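Local coordinates for monovalent Na+/H+ antiporter subunit A (Dietzia sp. DQ12-45-1b, PDB 7D3U), which probably exchanges sodium ions for protons across the cell membrane as the large antiporter-like subunit of the Mrp complex, at residues B[328-339]-B[361-372]. Sequence-based numbering, arbitrary orientation.
Sequences FKSSLFMFVGVV and TAIGVGLAAASM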
loop_
_atom_site.group_PDB
_atom_site.type_symbol
_atom_site.label_atom_id
_atom_site.label_comp_id
_atom_site.label_asym_id
_atom_site.label_seq_id
_atom_site.Cartn_x
_atom_site.Cartn_y
_atom_site.Cartn_z
ATOM N N PHE B 328 -25.649 -31.217 -39.307
ATOM C CA PHE B 328 -27.041 -31.443 -38.932
ATOM C C PHE B 328 -27.448 -30.633 -37.709
ATOM O O PHE B 328 -28.600 -30.201 -37.627
ATOM C CB PHE B 328 -27.344 -32.944 -38.755
ATOM C CG PHE B 328 -26.707 -33.606 -37.548
ATOM C CD1 PHE B 328 -27.101 -33.300 -36.257
ATOM C CD2 PHE B 328 -25.783 -34.620 -37.723
ATOM C CE1 PHE B 328 -26.526 -33.932 -35.173
ATOM C CE2 PHE B 328 -25.214 -35.259 -36.644
ATOM C CZ PHE B 328 -25.586 -34.916 -35.367
ATOM N N LYS B 329 -26.538 -30.380 -36.768
ATOM C CA LYS B 329 -26.909 -29.571 -35.613
ATOM C C LYS B 329 -27.083 -28.110 -36.000
ATOM O O LYS B 329 -27.994 -27.435 -35.506
ATOM C CB LYS B 329 -25.866 -29.713 -34.510
ATOM C CG LYS B 329 -26.268 -29.054 -33.208
ATOM C CD LYS B 329 -27.448 -29.771 -32.589
ATOM C CE LYS B 329 -27.112 -31.221 -32.311
ATOM N NZ LYS B 329 -28.306 -31.977 -31.854
ATOM N N SER B 330 -26.223 -27.603 -36.886
ATOM C CA SER B 330 -26.405 -26.251 -37.398
ATOM C C SER B 330 -27.747 -26.114 -38.101
ATOM O O SER B 330 -28.492 -25.152 -37.869
ATOM C CB SER B 330 -25.265 -25.890 -38.347
ATOM O OG SER B 330 -25.586 -24.749 -39.119
ATOM N N SER B 331 -28.080 -27.077 -38.963
ATOM C CA SER B 331 -29.353 -26.993 -39.666
ATOM C C SER B 331 -30.531 -27.148 -38.712
ATOM O O SER B 331 -31.558 -26.488 -38.893
ATOM C CB SER B 331 -29.419 -28.042 -40.770
ATOM O OG SER B 331 -30.156 -29.168 -40.347
ATOM N N LEU B 332 -30.396 -27.982 -37.679
ATOM C CA LEU B 332 -31.468 -28.135 -36.700
ATOM C C LEU B 332 -31.696 -26.849 -35.927
ATOM O O LEU B 332 -32.842 -26.457 -35.681
ATOM C CB LEU B 332 -31.139 -29.275 -35.741
ATOM C CG LEU B 332 -31.686 -30.644 -36.118
ATOM C CD1 LEU B 332 -31.452 -31.615 -34.989
ATOM C CD2 LEU B 332 -33.162 -30.543 -36.440
ATOM N N PHE B 333 -30.616 -26.179 -35.524
ATOM C CA PHE B 333 -30.761 -24.916 -34.811
ATOM C C PHE B 333 -31.393 -23.856 -35.697
ATOM O O PHE B 333 -32.301 -23.133 -35.265
ATOM C CB PHE B 333 -29.403 -24.444 -34.305
ATOM C CG PHE B 333 -29.120 -24.838 -32.898
ATOM C CD1 PHE B 333 -29.910 -24.370 -31.871
ATOM C CD2 PHE B 333 -28.070 -25.682 -32.599
ATOM C CE1 PHE B 333 -29.658 -24.733 -30.577
ATOM C CE2 PHE B 333 -27.813 -26.048 -31.301
ATOM C CZ PHE B 333 -28.607 -25.571 -30.288
ATOM N N MET B 334 -30.934 -23.749 -36.943
ATOM C CA MET B 334 -31.510 -22.754 -37.836
ATOM C C MET B 334 -32.968 -23.065 -38.153
ATOM O O MET B 334 -33.775 -22.144 -38.321
ATOM C CB MET B 334 -30.676 -22.660 -39.111
ATOM C CG MET B 334 -29.320 -22.013 -38.891
ATOM S SD MET B 334 -28.365 -21.861 -40.405
ATOM C CE MET B 334 -28.143 -23.586 -40.816
ATOM N N PHE B 335 -33.341 -24.345 -38.186
ATOM C CA PHE B 335 -34.730 -24.696 -38.448
ATOM C C PHE B 335 -35.612 -24.437 -37.235
ATOM O O PHE B 335 -36.764 -24.019 -37.383
ATOM C CB PHE B 335 -34.827 -26.154 -38.883
ATOM C CG PHE B 335 -34.611 -26.355 -40.349
ATOM C CD1 PHE B 335 -35.145 -25.469 -41.264
ATOM C CD2 PHE B 335 -33.859 -27.417 -40.813
ATOM C CE1 PHE B 335 -34.945 -25.645 -42.614
ATOM C CE2 PHE B 335 -33.652 -27.595 -42.162
ATOM C CZ PHE B 335 -34.198 -26.710 -43.063
ATOM N N VAL B 336 -35.098 -24.683 -36.029
ATOM C CA VAL B 336 -35.825 -24.278 -34.831
ATOM C C VAL B 336 -36.043 -22.774 -34.839
ATOM O O VAL B 336 -37.139 -22.286 -34.532
ATOM C CB VAL B 336 -35.076 -24.737 -33.567
ATOM C CG1 VAL B 336 -35.762 -24.214 -32.317
ATOM C CG2 VAL B 336 -34.996 -26.247 -33.528
ATOM N N GLY B 337 -35.016 -22.017 -35.224
ATOM C CA GLY B 337 -35.166 -20.575 -35.305
ATOM C C GLY B 337 -36.207 -20.146 -36.323
ATOM O O GLY B 337 -37.005 -19.242 -36.062
ATOM N N VAL B 338 -36.218 -20.786 -37.494
ATOM C CA VAL B 338 -37.162 -20.381 -38.534
ATOM C C VAL B 338 -38.586 -20.773 -38.150
ATOM O O VAL B 338 -39.538 -20.029 -38.420
ATOM C CB VAL B 338 -36.750 -20.953 -39.905
ATOM C CG1 VAL B 338 -37.081 -22.424 -40.026
ATOM C CG2 VAL B 338 -37.429 -20.183 -41.013
ATOM N N VAL B 339 -38.760 -21.921 -37.491
ATOM C CA VAL B 339 -40.096 -22.326 -37.070
ATOM C C VAL B 339 -40.559 -21.543 -35.851
ATOM O O VAL B 339 -41.762 -21.505 -35.568
ATOM C CB VAL B 339 -40.151 -23.838 -36.793
ATOM C CG1 VAL B 339 -41.506 -24.234 -36.239
ATOM C CG2 VAL B 339 -39.840 -24.619 -38.057
ATOM N N THR B 361 -40.357 -26.490 -44.407
ATOM C CA THR B 361 -39.456 -26.602 -43.267
ATOM C C THR B 361 -39.662 -27.848 -42.421
ATOM O O THR B 361 -38.977 -27.987 -41.404
ATOM C CB THR B 361 -39.582 -25.357 -42.374
ATOM O OG1 THR B 361 -39.220 -24.193 -43.125
ATOM C CG2 THR B 361 -38.672 -25.475 -41.166
ATOM N N ALA B 362 -40.569 -28.752 -42.781
ATOM C CA ALA B 362 -40.698 -30.017 -42.071
ATOM C C ALA B 362 -39.781 -31.093 -42.630
ATOM O O ALA B 362 -39.192 -31.859 -41.862
ATOM C CB ALA B 362 -42.146 -30.510 -42.107
ATOM N N ILE B 363 -39.637 -31.162 -43.956
ATOM C CA ILE B 363 -38.687 -32.097 -44.539
ATOM C C ILE B 363 -37.255 -31.695 -44.225
ATOM O O ILE B 363 -36.366 -32.550 -44.208
ATOM C CB ILE B 363 -38.909 -32.228 -46.058
ATOM C CG1 ILE B 363 -38.259 -31.065 -46.808
ATOM C CG2 ILE B 363 -40.394 -32.307 -46.374
ATOM C CD1 ILE B 363 -38.441 -31.132 -48.307
ATOM N N GLY B 364 -37.006 -30.417 -43.937
ATOM C CA GLY B 364 -35.677 -30.022 -43.505
ATOM C C GLY B 364 -35.313 -30.621 -42.160
ATOM O O GLY B 364 -34.229 -31.189 -41.987
ATOM N N VAL B 365 -36.217 -30.506 -41.187
ATOM C CA VAL B 365 -35.981 -31.142 -39.898
ATOM C C VAL B 365 -35.983 -32.659 -40.046
ATOM O O VAL B 365 -35.261 -33.359 -39.331
ATOM C CB VAL B 365 -37.024 -30.662 -38.872
ATOM C CG1 VAL B 365 -36.853 -31.384 -37.550
ATOM C CG2 VAL B 365 -36.906 -29.163 -38.677
ATOM N N GLY B 366 -36.761 -33.191 -40.989
ATOM C CA GLY B 366 -36.733 -34.620 -41.242
ATOM C C GLY B 366 -35.438 -35.109 -41.857
ATOM O O GLY B 366 -35.092 -36.281 -41.693
ATOM N N LEU B 367 -34.728 -34.242 -42.575
ATOM C CA LEU B 367 -33.412 -34.571 -43.105
ATOM C C LEU B 367 -32.294 -34.291 -42.114
ATOM O O LEU B 367 -31.207 -34.862 -42.248
ATOM C CB LEU B 367 -33.144 -33.784 -44.390
ATOM C CG LEU B 367 -33.590 -34.428 -45.699
ATOM C CD1 LEU B 367 -33.347 -33.483 -46.861
ATOM C CD2 LEU B 367 -32.860 -35.739 -45.910
ATOM N N ALA B 368 -32.534 -33.423 -41.135
ATOM C CA ALA B 368 -31.532 -33.131 -40.119
ATOM C C ALA B 368 -31.567 -34.131 -38.967
ATOM O O ALA B 368 -30.543 -34.736 -38.633
ATOM C CB ALA B 368 -31.729 -31.713 -39.587
ATOM N N ALA B 369 -32.734 -34.307 -38.344
ATOM C CA ALA B 369 -32.842 -35.229 -37.221
ATOM C C ALA B 369 -32.603 -36.671 -37.649
ATOM O O ALA B 369 -32.146 -37.484 -36.840
ATOM C CB ALA B 369 -34.211 -35.091 -36.558
ATOM N N ALA B 370 -32.907 -37.009 -38.904
ATOM C CA ALA B 370 -32.630 -38.359 -39.382
ATOM C C ALA B 370 -31.138 -38.655 -39.355
ATOM O O ALA B 370 -30.719 -39.737 -38.929
ATOM C CB ALA B 370 -33.185 -38.548 -40.791
ATOM N N SER B 371 -30.316 -37.704 -39.804
ATOM C CA SER B 371 -28.874 -37.906 -39.739
ATOM C C SER B 371 -28.359 -37.761 -38.316
ATOM O O SER B 371 -27.338 -38.362 -37.965
ATOM C CB SER B 371 -28.156 -36.929 -40.666
ATOM O OG SER B 371 -26.755 -37.085 -40.576
ATOM N N MET B 372 -29.039 -36.967 -37.486
ATOM C CA MET B 372 -28.687 -36.927 -36.070
ATOM C C MET B 372 -28.873 -38.293 -35.427
ATOM O O MET B 372 -28.086 -38.697 -34.563
ATOM C CB MET B 372 -29.525 -35.876 -35.342
ATOM C CG MET B 372 -29.157 -35.716 -33.877
ATOM S SD MET B 372 -29.787 -34.195 -33.151
ATOM C CE MET B 372 -31.527 -34.587 -33.019
#
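Phe328 lays one face of its ring over the backbone of Met372, whose CA sits 3.7 Å from the ring centroid and only 8° off the normal, a CH-pi contact. The methionine chain then runs out over the CE1 side of the ring: with CG anti to the backbone N (chi1 -177°), it passes CG within 3.4 Å of Phe328 CE1 and crosses the phenylalanine side chain at about a right angle. Met372 SD stands oblique to the Phe328 ring, 4.9 Å from its centroid, a Met-aromatic contact. A bend about the CG-SD bond brings Met372 CE to 3.6 Å from Leu332 CD1. Leu332 is a knob in a hole formed by Val365, Ala368, Ala369 and Met372, its CG packed on the small Ala368 CB. These are two neighbouring, roughly antiparallel transmembrane helices of the antiporter fold shared with complex I; the axes of the two segments approach to 8.7 Å, with 144° between their N-to-C directions, and Phe422 of helix 402-423 also packs on Leu332 and Val365. Without the ring, as with an alanine at Phe328, Met372 would probably lose the cover over its CA, CB and CG, leaving its chain less restrained on that side. Farther along, Phe335 slides past Val365 and puts its ring against bare backbone, with CE2 3.4 Å from Gly364 CA. Thr361 closes this end through its methyl: CG2 lies 3.5 Å from Phe335 CD1 and also touches Val339, while Val338 meets the threonine tip to tip, and Pro451 packs against both Thr361 and Val338.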